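Local coordinates for universal stress protein (Pseudomonas aeruginosa UCBPP-PA14, PDB 7MQ5) that is of unknown function but, as a member of the universal stress protein family, probably takes part in the bacterial response to stress, at residues 119-130 against 264-275; 132-142 against 154-165. One frame throughout, in Å; residues are numbered along the deposited sequence.

Interaction 1 (119-130 against 264-275); sequences APCPVLMTKTAR and LDTLESDVLVLK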
loop_
_atom_site.group_PDB
_atom_site.type_symbol
_atom_site.label_atom_id
_atom_site.label_comp_id
_atom_site.label_asym_id
_atom_site.label_seq_id
_atom_site.Cartn_x
_atom_site.Cartn_y
_atom_site.Cartn_z
ATOM N N ALA A 119 -0.651 -2.187 -11.508
ATOM C CA ALA A 119 -0.396 -3.414 -10.720
ATOM C C ALA A 119 -1.708 -4.090 -10.351
ATOM O O ALA A 119 -2.568 -3.468 -9.729
ATOM C CB ALA A 119 0.395 -3.080 -9.491
ATOM N N PRO A 120 -1.861 -5.400 -10.642
ATOM C CA PRO A 120 -3.101 -6.103 -10.309
ATOM C C PRO A 120 -3.066 -6.754 -8.922
ATOM O O PRO A 120 -3.565 -7.849 -8.726
ATOM C CB PRO A 120 -3.191 -7.137 -11.436
ATOM C CG PRO A 120 -1.751 -7.505 -11.686
ATOM C CD PRO A 120 -0.971 -6.221 -11.489
ATOM N N CYS A 121 -2.481 -6.038 -7.975
ATOM C CA CYS A 121 -2.343 -6.521 -6.591
ATOM C C CYS A 121 -1.995 -5.333 -5.714
ATOM O O CYS A 121 -1.653 -4.260 -6.226
ATOM C CB CYS A 121 -1.241 -7.574 -6.487
ATOM S SG CYS A 121 0.418 -6.987 -6.938
ATOM N N PRO A 122 -2.053 -5.497 -4.375
ATOM C CA PRO A 122 -1.589 -4.466 -3.454
ATOM C C PRO A 122 -0.129 -4.071 -3.728
ATOM O O PRO A 122 0.699 -4.920 -4.058
ATOM C CB PRO A 122 -1.734 -5.147 -2.080
ATOM C CG PRO A 122 -2.890 -6.109 -2.270
ATOM C CD PRO A 122 -2.702 -6.618 -3.677
ATOM N N VAL A 123 0.144 -2.778 -3.618
ATOM C CA VAL A 123 1.524 -2.253 -3.751
ATOM C C VAL A 123 1.866 -1.470 -2.489
ATOM O O VAL A 123 1.103 -0.561 -2.118
ATOM C CB VAL A 123 1.695 -1.346 -4.979
ATOM C CG1 VAL A 123 3.113 -0.802 -5.037
ATOM C CG2 VAL A 123 1.348 -2.077 -6.267
ATOM N N LEU A 124 2.976 -1.832 -1.858
ATOM C CA LEU A 124 3.529 -1.077 -0.719
ATOM C C LEU A 124 4.680 -0.227 -1.243
ATOM O O LEU A 124 5.704 -0.766 -1.672
ATOM C CB LEU A 124 4.023 -2.050 0.348
ATOM C CG LEU A 124 4.726 -1.412 1.541
ATOM C CD1 LEU A 124 3.802 -0.468 2.303
ATOM C CD2 LEU A 124 5.281 -2.487 2.457
HETATM N N MSE A 125 4.468 1.087 -1.267
HETATM C CA MSE A 125 5.492 2.050 -1.625
HETATM C C MSE A 125 6.131 2.529 -0.329
HETATM O O MSE A 125 5.450 3.159 0.480
HETATM C CB MSE A 125 4.875 3.259 -2.329
HETATM C CG MSE A 125 4.246 2.957 -3.667
HETATM SE SE MSE A 125 5.541 2.349 -5.002
HETATM C CE MSE A 125 6.821 3.836 -4.868
ATOM N N THR A 126 7.404 2.196 -0.107
ATOM C CA THR A 126 8.043 2.622 1.133
ATOM C C THR A 126 8.580 4.042 0.946
ATOM O O THR A 126 9.268 4.299 -0.050
ATOM C CB THR A 126 9.085 1.613 1.640
ATOM O OG1 THR A 126 10.305 1.682 0.897
ATOM C CG2 THR A 126 8.577 0.189 1.617
ATOM N N LYS A 127 8.253 4.939 1.880
ATOM C CA LYS A 127 8.664 6.358 1.750
ATOM C C LYS A 127 9.459 6.848 2.959
ATOM O O LYS A 127 9.963 7.981 2.894
ATOM C CB LYS A 127 7.444 7.258 1.542
ATOM C CG LYS A 127 6.585 6.905 0.333
ATOM C CD LYS A 127 5.506 7.922 0.030
ATOM C CE LYS A 127 6.056 9.155 -0.647
ATOM N NZ LYS A 127 5.004 10.175 -0.881
ATOM N N THR A 128 9.544 6.059 4.024
ATOM C CA THR A 128 10.281 6.487 5.237
ATOM C C THR A 128 11.246 5.377 5.638
ATOM O O THR A 128 10.972 4.212 5.334
ATOM C CB THR A 128 9.326 6.838 6.388
ATOM O OG1 THR A 128 10.108 7.291 7.497
ATOM C CG2 THR A 128 8.453 5.679 6.827
ATOM N N ALA A 129 12.341 5.746 6.294
ATOM C CA ALA A 129 13.299 4.742 6.807
ATOM C C ALA A 129 12.936 4.361 8.242
ATOM O O ALA A 129 13.582 3.448 8.785
ATOM C CB ALA A 129 14.701 5.274 6.739
ATOM N N ARG A 130 11.948 5.030 8.832
ATOM C CA ARG A 130 11.570 4.686 10.223
ATOM C C ARG A 130 11.119 3.232 10.294
ATOM O O ARG A 130 10.410 2.757 9.413
ATOM C CB ARG A 130 10.441 5.593 10.706
ATOM C CG ARG A 130 10.850 7.042 10.914
ATOM C CD ARG A 130 9.619 7.824 11.315
ATOM N NE ARG A 130 8.753 8.078 10.168
ATOM C CZ ARG A 130 7.421 8.108 10.201
ATOM N NH1 ARG A 130 6.772 7.796 11.308
ATOM N NH2 ARG A 130 6.743 8.384 9.105
ATOM N N LEU A 264 -0.818 10.221 -2.228
ATOM C CA LEU A 264 0.423 9.454 -2.519
ATOM C C LEU A 264 1.617 10.376 -2.766
ATOM O O LEU A 264 2.742 9.963 -2.467
ATOM C CB LEU A 264 0.170 8.545 -3.725
ATOM C CG LEU A 264 -0.342 7.155 -3.363
ATOM C CD1 LEU A 264 -1.097 6.506 -4.520
ATOM C CD2 LEU A 264 0.809 6.286 -2.875
ATOM N N ASP A 265 1.368 11.572 -3.292
ATOM C CA ASP A 265 2.444 12.553 -3.590
ATOM C C ASP A 265 2.729 13.451 -2.379
ATOM O O ASP A 265 3.621 14.300 -2.507
ATOM C CB ASP A 265 2.070 13.427 -4.791
ATOM C CG ASP A 265 2.488 12.884 -6.152
ATOM O OD1 ASP A 265 3.181 11.836 -6.203
ATOM O OD2 ASP A 265 2.120 13.519 -7.159
ATOM N N THR A 266 2.024 13.257 -1.256
ATOM C CA THR A 266 2.149 14.155 -0.073
ATOM C C THR A 266 2.605 13.382 1.170
ATOM O O THR A 266 3.364 13.921 1.971
ATOM C CB THR A 266 0.810 14.856 0.232
ATOM O OG1 THR A 266 0.375 15.524 -0.951
ATOM C CG2 THR A 266 0.884 15.843 1.376
ATOM N N LEU A 267 2.123 12.162 1.344
ATOM C CA LEU A 267 2.439 11.414 2.583
ATOM C C LEU A 267 3.941 11.198 2.726
ATOM O O LEU A 267 4.638 10.964 1.707
ATOM C CB LEU A 267 1.734 10.060 2.549
ATOM C CG LEU A 267 0.219 10.090 2.759
ATOM C CD1 LEU A 267 -0.360 8.723 2.443
ATOM C CD2 LEU A 267 -0.147 10.503 4.178
ATOM N N GLU A 268 4.391 11.217 3.976
ATOM C CA GLU A 268 5.793 10.903 4.343
ATOM C C GLU A 268 5.855 9.479 4.905
ATOM O O GLU A 268 6.962 8.962 5.060
ATOM C CB GLU A 268 6.321 11.945 5.325
ATOM C CG GLU A 268 6.370 13.344 4.723
ATOM C CD GLU A 268 6.953 14.448 5.590
ATOM O OE1 GLU A 268 6.813 14.379 6.824
ATOM O OE2 GLU A 268 7.574 15.366 5.020
ATOM N N SER A 269 4.708 8.884 5.215
ATOM C CA SER A 269 4.621 7.479 5.662
ATOM C C SER A 269 4.798 6.553 4.457
ATOM O O SER A 269 4.628 6.994 3.321
ATOM C CB SER A 269 3.258 7.202 6.293
ATOM O OG SER A 269 2.217 7.285 5.310
ATOM N N ASP A 270 5.128 5.300 4.729
ATOM C CA ASP A 270 4.952 4.277 3.682
ATOM C C ASP A 270 3.465 4.289 3.297
ATOM O O ASP A 270 2.614 4.696 4.128
ATOM C CB ASP A 270 5.314 2.879 4.176
ATOM C CG ASP A 270 6.786 2.625 4.431
ATOM O OD1 ASP A 270 7.610 3.548 4.260
ATOM O OD2 ASP A 270 7.095 1.475 4.791
ATOM N N VAL A 271 3.146 3.831 2.097
ATOM C CA VAL A 271 1.732 3.796 1.655
ATOM C C VAL A 271 1.436 2.422 1.056
ATOM O O VAL A 271 2.145 1.988 0.127
ATOM C CB VAL A 271 1.395 4.923 0.655
ATOM C CG1 VAL A 271 -0.111 5.016 0.416
ATOM C CG2 VAL A 271 1.928 6.277 1.104
ATOM N N LEU A 272 0.415 1.762 1.591
ATOM C CA LEU A 272 -0.104 0.509 1.008
ATOM C C LEU A 272 -1.326 0.884 0.177
ATOM O O LEU A 272 -2.300 1.425 0.748
ATOM C CB LEU A 272 -0.464 -0.492 2.104
ATOM C CG LEU A 272 -1.041 -1.805 1.594
ATOM C CD1 LEU A 272 -0.042 -2.553 0.733
ATOM C CD2 LEU A 272 -1.528 -2.681 2.729
ATOM N N VAL A 273 -1.253 0.640 -1.120
ATOM C CA VAL A 273 -2.318 1.032 -2.075
ATOM C C VAL A 273 -3.121 -0.202 -2.488
ATOM O O VAL A 273 -2.554 -1.131 -3.089
ATOM C CB VAL A 273 -1.687 1.723 -3.293
ATOM C CG1 VAL A 273 -2.758 2.139 -4.283
ATOM C CG2 VAL A 273 -0.836 2.910 -2.871
ATOM N N LEU A 274 -4.404 -0.188 -2.140
ATOM C CA LEU A 274 -5.347 -1.266 -2.480
ATOM C C LEU A 274 -6.303 -0.768 -3.562
ATOM O O LEU A 274 -6.542 0.440 -3.639
ATOM C CB LEU A 274 -6.120 -1.673 -1.224
ATOM C CG LEU A 274 -5.252 -2.075 -0.040
ATOM C CD1 LEU A 274 -6.113 -2.415 1.157
ATOM C CD2 LEU A 274 -4.341 -3.236 -0.390
ATOM N N LYS A 275 -6.824 -1.691 -4.352
ATOM C CA LYS A 275 -7.802 -1.350 -5.405
ATOM C C LYS A 275 -9.062 -2.171 -5.208
ATOM O O LYS A 275 -9.019 -3.244 -4.615
ATOM C CB LYS A 275 -7.237 -1.619 -6.798
ATOM C CG LYS A 275 -5.951 -0.878 -7.133
ATOM C CD LYS A 275 -5.566 -1.044 -8.579
ATOM C CE LYS A 275 -4.317 -0.281 -8.981
ATOM N NZ LYS A 275 -3.053 -0.927 -8.541
HETATM O O HOH W 1 -2.581 -1.708 -5.854
HETATM O O HOH W 2 9.244 10.232 4.231
HETATM O O HOH W 3 8.559 10.243 7.598
#
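Val123 and Met125 (a selenomethionine) pair with Val273 and Val271 in antiparallel, hydrogen-bonded register, while Leu124 and Leu272 form the non-hydrogen-bonded pair between them. Val273 N gives the straightest of the four backbone bonds, meeting Val123 O at 2.8 Å and 175°. The packed part is apolar and mostly branched, as suits a buried sheet: CB of Pro122 lies 3.6 Å from CD2 of Leu274, and CD1 of Leu272 reaches CB of Leu124 because its CG stands opposite the backbone N (chi1 179°). Val123, Met125, Val271 and Val273 occupy the other face, where Leu116 of helix 110-118 meets Val123.

Polar groups take over at both ends. Asp270 OD1 grips two successive amides, Lys127 N from above the carboxylate plane at 2.8 Å and Thr128 N nearly along the C-O axis; its OD2 forms a salt bridge with Arg26. Lysine suits position 127 because its long chain, bent at chi3 (77°), carries NZ to Leu267 O at 2.7 Å and Leu264 O at 2.8 Å, with Ala106 O as a further acceptor. At the far end Lys275 NZ meets Ala119 O on a lone pair at 2.8 Å and also donates to Leu116 O, and a water ties it to Cys121 O and Val273 O. The looser side lies around exposed Glu268, where a water bridges its O to Lys127 O; Arg130, held by Asp237 and Ala238 O, comes near without bonding it directly. A central antiparallel strand pair within an otherwise parallel sheet is consistent with two universal-stress-protein-like halves joined in one chain.

Interaction 2 (132-142 against 154-165); sequences WTGGKILAAVD and HAGIISHAYDIA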
loop_
_atom_site.group_PDB
_atom_site.type_symbol
_atom_site.label_atom_id
_atom_site.label_comp_id
_atom_site.label_asym_id
_atom_site.label_seq_id
_atom_site.Cartn_x
_atom_site.Cartn_y
_atom_site.Cartn_z
ATOM N N TRP A 132 8.814 0.043 11.291
ATOM C CA TRP A 132 7.366 -0.088 11.591
ATOM C C TRP A 132 7.125 -0.436 13.060
ATOM O O TRP A 132 6.092 -0.031 13.585
ATOM C CB TRP A 132 6.769 -1.199 10.743
ATOM C CG TRP A 132 6.526 -0.831 9.320
ATOM C CD1 TRP A 132 6.973 0.264 8.638
ATOM C CD2 TRP A 132 5.839 -1.649 8.368
ATOM N NE1 TRP A 132 6.547 0.210 7.340
ATOM C CE2 TRP A 132 5.877 -0.964 7.136
ATOM C CE3 TRP A 132 5.205 -2.894 8.432
ATOM C CZ2 TRP A 132 5.277 -1.474 5.985
ATOM C CZ3 TRP A 132 4.604 -3.391 7.299
ATOM C CH2 TRP A 132 4.652 -2.693 6.094
ATOM N N THR A 133 8.022 -1.231 13.649
ATOM C CA THR A 133 7.792 -1.786 15.003
ATOM C C THR A 133 7.491 -0.663 15.990
ATOM O O THR A 133 8.272 0.315 16.091
ATOM C CB THR A 133 8.950 -2.695 15.419
ATOM O OG1 THR A 133 8.986 -3.769 14.480
ATOM C CG2 THR A 133 8.806 -3.250 16.818
ATOM N N GLY A 134 6.368 -0.812 16.684
ATOM C CA GLY A 134 5.959 0.158 17.709
ATOM C C GLY A 134 5.362 1.436 17.151
ATOM O O GLY A 134 5.022 2.307 17.968
ATOM N N GLY A 135 5.205 1.560 15.834
ATOM C CA GLY A 135 4.692 2.829 15.285
ATOM C C GLY A 135 3.175 2.906 15.236
ATOM O O GLY A 135 2.490 2.143 15.944
ATOM N N LYS A 136 2.669 3.819 14.416
ATOM C CA LYS A 136 1.210 4.011 14.229
ATOM C C LYS A 136 0.848 3.719 12.773
ATOM O O LYS A 136 1.520 4.226 11.854
ATOM C CB LYS A 136 0.797 5.419 14.655
ATOM C CG LYS A 136 1.055 5.693 16.131
ATOM C CD LYS A 136 0.487 6.997 16.619
ATOM C CE LYS A 136 0.808 7.254 18.078
ATOM N NZ LYS A 136 0.373 8.600 18.513
ATOM N N ILE A 137 -0.183 2.909 12.593
ATOM C CA ILE A 137 -0.711 2.507 11.264
ATOM C C ILE A 137 -2.026 3.258 11.059
ATOM O O ILE A 137 -2.894 3.171 11.937
ATOM C CB ILE A 137 -0.932 0.983 11.211
ATOM C CG1 ILE A 137 0.254 0.199 11.788
ATOM C CG2 ILE A 137 -1.307 0.544 9.795
ATOM C CD1 ILE A 137 1.592 0.509 11.157
ATOM N N LEU A 138 -2.156 3.942 9.929
ATOM C CA LEU A 138 -3.361 4.743 9.644
ATOM C C LEU A 138 -4.129 4.136 8.472
ATOM O O LEU A 138 -3.540 3.934 7.420
ATOM C CB LEU A 138 -2.951 6.180 9.320
ATOM C CG LEU A 138 -4.100 7.129 9.000
ATOM C CD1 LEU A 138 -5.058 7.271 10.181
ATOM C CD2 LEU A 138 -3.534 8.470 8.582
ATOM N N ALA A 139 -5.409 3.856 8.675
ATOM C CA ALA A 139 -6.308 3.380 7.599
ATOM C C ALA A 139 -7.188 4.551 7.158
ATOM O O ALA A 139 -7.771 5.207 8.032
ATOM C CB ALA A 139 -7.146 2.229 8.095
ATOM N N ALA A 140 -7.316 4.787 5.852
ATOM C CA ALA A 140 -8.165 5.875 5.324
ATOM C C ALA A 140 -9.441 5.282 4.721
ATOM O O ALA A 140 -9.350 4.469 3.797
ATOM C CB ALA A 140 -7.409 6.687 4.300
ATOM N N VAL A 141 -10.592 5.689 5.243
ATOM C CA VAL A 141 -11.910 5.232 4.732
ATOM C C VAL A 141 -12.855 6.440 4.628
ATOM O O VAL A 141 -12.429 7.587 4.910
ATOM C CB VAL A 141 -12.479 4.150 5.665
ATOM C CG1 VAL A 141 -11.559 2.939 5.765
ATOM C CG2 VAL A 141 -12.780 4.726 7.043
ATOM N N ASP A 142 -14.055 6.209 4.109
ATOM C CA ASP A 142 -15.132 7.238 4.139
ATOM C C ASP A 142 -16.362 6.518 4.685
ATOM O O ASP A 142 -17.060 5.865 3.902
ATOM C CB ASP A 142 -15.386 7.912 2.786
ATOM C CG ASP A 142 -16.477 8.981 2.831
ATOM O OD1 ASP A 142 -17.129 9.127 3.894
ATOM O OD2 ASP A 142 -16.670 9.668 1.806
ATOM N N HIS A 154 -13.459 -0.897 2.009
ATOM C CA HIS A 154 -13.154 -0.537 3.418
ATOM C C HIS A 154 -12.769 -1.788 4.210
ATOM O O HIS A 154 -11.840 -1.694 5.038
ATOM C CB HIS A 154 -14.333 0.186 4.077
ATOM C CG HIS A 154 -14.637 1.510 3.476
ATOM N ND1 HIS A 154 -15.882 2.093 3.570
ATOM C CD2 HIS A 154 -13.888 2.334 2.718
ATOM C CE1 HIS A 154 -15.870 3.246 2.939
ATOM N NE2 HIS A 154 -14.663 3.420 2.409
ATOM N N ALA A 155 -13.466 -2.904 3.998
ATOM C CA ALA A 155 -13.123 -4.138 4.737
ATOM C C ALA A 155 -11.677 -4.526 4.407
ATOM O O ALA A 155 -10.946 -4.941 5.326
ATOM C CB ALA A 155 -14.094 -5.240 4.393
ATOM N N GLY A 156 -11.258 -4.368 3.144
ATOM C CA GLY A 156 -9.881 -4.737 2.764
ATOM C C GLY A 156 -8.860 -3.782 3.361
ATOM O O GLY A 156 -7.789 -4.224 3.831
ATOM N N ILE A 157 -9.180 -2.492 3.362
ATOM C CA ILE A 157 -8.265 -1.475 3.948
ATOM C C ILE A 157 -8.072 -1.782 5.435
ATOM O O ILE A 157 -6.926 -1.821 5.901
ATOM C CB ILE A 157 -8.847 -0.069 3.718
ATOM C CG1 ILE A 157 -8.778 0.328 2.240
ATOM C CG2 ILE A 157 -8.177 0.962 4.618
ATOM C CD1 ILE A 157 -9.694 1.478 1.879
ATOM N N ILE A 158 -9.163 -2.090 6.142
ATOM C CA ILE A 158 -9.059 -2.377 7.601
ATOM C C ILE A 158 -8.368 -3.727 7.824
ATOM O O ILE A 158 -7.565 -3.824 8.773
ATOM C CB ILE A 158 -10.441 -2.325 8.275
ATOM C CG1 ILE A 158 -11.069 -0.932 8.184
ATOM C CG2 ILE A 158 -10.351 -2.808 9.714
ATOM C CD1 ILE A 158 -10.251 0.176 8.806
ATOM N N SER A 159 -8.664 -4.740 7.010
ATOM C CA SER A 159 -8.019 -6.056 7.245
ATOM C C SER A 159 -6.498 -5.928 7.101
ATOM O O SER A 159 -5.747 -6.491 7.903
ATOM C CB SER A 159 -8.570 -7.083 6.299
ATOM O OG SER A 159 -8.016 -8.353 6.575
ATOM N N HIS A 160 -6.060 -5.217 6.066
ATOM C CA HIS A 160 -4.598 -5.092 5.842
ATOM C C HIS A 160 -3.975 -4.212 6.931
ATOM O O HIS A 160 -2.921 -4.579 7.469
ATOM C CB HIS A 160 -4.277 -4.528 4.452
ATOM C CG HIS A 160 -4.480 -5.478 3.310
ATOM N ND1 HIS A 160 -5.727 -5.722 2.753
ATOM C CD2 HIS A 160 -3.609 -6.241 2.612
ATOM C CE1 HIS A 160 -5.603 -6.575 1.751
ATOM N NE2 HIS A 160 -4.317 -6.891 1.636
ATOM N N ALA A 161 -4.634 -3.102 7.277
ATOM C CA ALA A 161 -4.060 -2.196 8.301
ATOM C C ALA A 161 -3.962 -2.883 9.667
ATOM O O ALA A 161 -2.942 -2.731 10.351
ATOM C CB ALA A 161 -4.878 -0.937 8.384
ATOM N N TYR A 162 -4.983 -3.667 10.023
ATOM C CA TYR A 162 -4.999 -4.421 11.301
ATOM C C TYR A 162 -3.914 -5.504 11.278
ATOM O O TYR A 162 -3.202 -5.645 12.277
ATOM C CB TYR A 162 -6.407 -4.971 11.532
ATOM C CG TYR A 162 -6.588 -5.869 12.729
ATOM C CD1 TYR A 162 -5.956 -5.614 13.938
ATOM C CD2 TYR A 162 -7.506 -6.906 12.688
ATOM C CE1 TYR A 162 -6.171 -6.415 15.049
ATOM C CE2 TYR A 162 -7.743 -7.709 13.791
ATOM C CZ TYR A 162 -7.073 -7.463 14.978
ATOM O OH TYR A 162 -7.297 -8.242 16.074
ATOM N N ASP A 163 -3.760 -6.228 10.171
ATOM C CA ASP A 163 -2.700 -7.270 10.143
ATOM C C ASP A 163 -1.327 -6.606 10.283
ATOM O O ASP A 163 -0.449 -7.161 10.958
ATOM C CB ASP A 163 -2.751 -8.085 8.860
ATOM C CG ASP A 163 -4.005 -8.917 8.710
ATOM O OD1 ASP A 163 -4.683 -9.165 9.734
ATOM O OD2 ASP A 163 -4.296 -9.302 7.568
ATOM N N ILE A 164 -1.152 -5.439 9.673
ATOM C CA ILE A 164 0.165 -4.747 9.767
ATOM C C ILE A 164 0.384 -4.306 11.221
ATOM O O ILE A 164 1.490 -4.486 11.750
ATOM C CB ILE A 164 0.232 -3.574 8.773
ATOM C CG1 ILE A 164 0.351 -4.097 7.342
ATOM C CG2 ILE A 164 1.378 -2.645 9.115
ATOM C CD1 ILE A 164 0.176 -3.059 6.278
ATOM N N ALA A 165 -0.635 -3.738 11.850
ATOM C CA ALA A 165 -0.481 -3.299 13.254
ATOM C C ALA A 165 -0.080 -4.498 14.119
ATOM O O ALA A 165 0.773 -4.340 15.006
ATOM C CB ALA A 165 -1.758 -2.652 13.733
#
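Apolar contacts carry most of the meeting between Ile137, Ala139 and Val141 and the buried side of segment 154-165 of helix 148-167. These three alternate residues of strand 136-141 direct their side chains at the helix, which runs antiparallel to the strand with the axes 8.2 Å apart. Small residues suit the middle, where CB of Ala139 lies 3.9 Å from CB of Ala161 and also touches Ile157 CG2. Ile137 spreads its branches: CG2, opposite the backbone N, sits over Ala161, while CD1 reaches Ile164 CG2 at 3.8 Å. That same Ile164 methyl meets CZ3 of Trp132 obliquely, also at 3.8 Å.

The aromatic contact is a CH-pi interaction at the other end. CB of Val141 stands over one face of the His154 imidazole, 4.0 Å from its centroid and 22° off the ring normal, displaced toward the rim.

No clear hydrogen bond crosses the contact. Beside the ring, the carbon CE1 of His154 comes 3.0 Å from Asp142 O, obliquely to the ring, whereas the Asp142 carboxylate turns elsewhere, its OD1 accepting from Gly144 N and His178 ND1. Strand 136-141, helix 148-167 and strand 171-178 form a beta-alpha-beta crossover, the repeating unit of the Rossmann-like HUP fold.

How the interactions relate
The centres of interactions 1 and 2 lie about 12 Å apart, and both belong to one ten-stranded sheet. Along the chain, interaction 2 is nested within the loop that interaction 1 closes: strand 136-141 follows 123-126, and the chain returns as 270-274. In the sheet, strand 240-244 separates 270-274 from 136-141. Trp132 links the contacts, its NE1 lying 2.9 Å from Asp270 OD2 in a probable hydrogen bond and its CZ2 packing 3.7 Å from Leu124 CD2. Farther along, Leu274 CD1 touches the helix at Ile157 CA, 3.6 Å away. The helix of interaction 2 thus touches both its own strand and the end of strand 270-274.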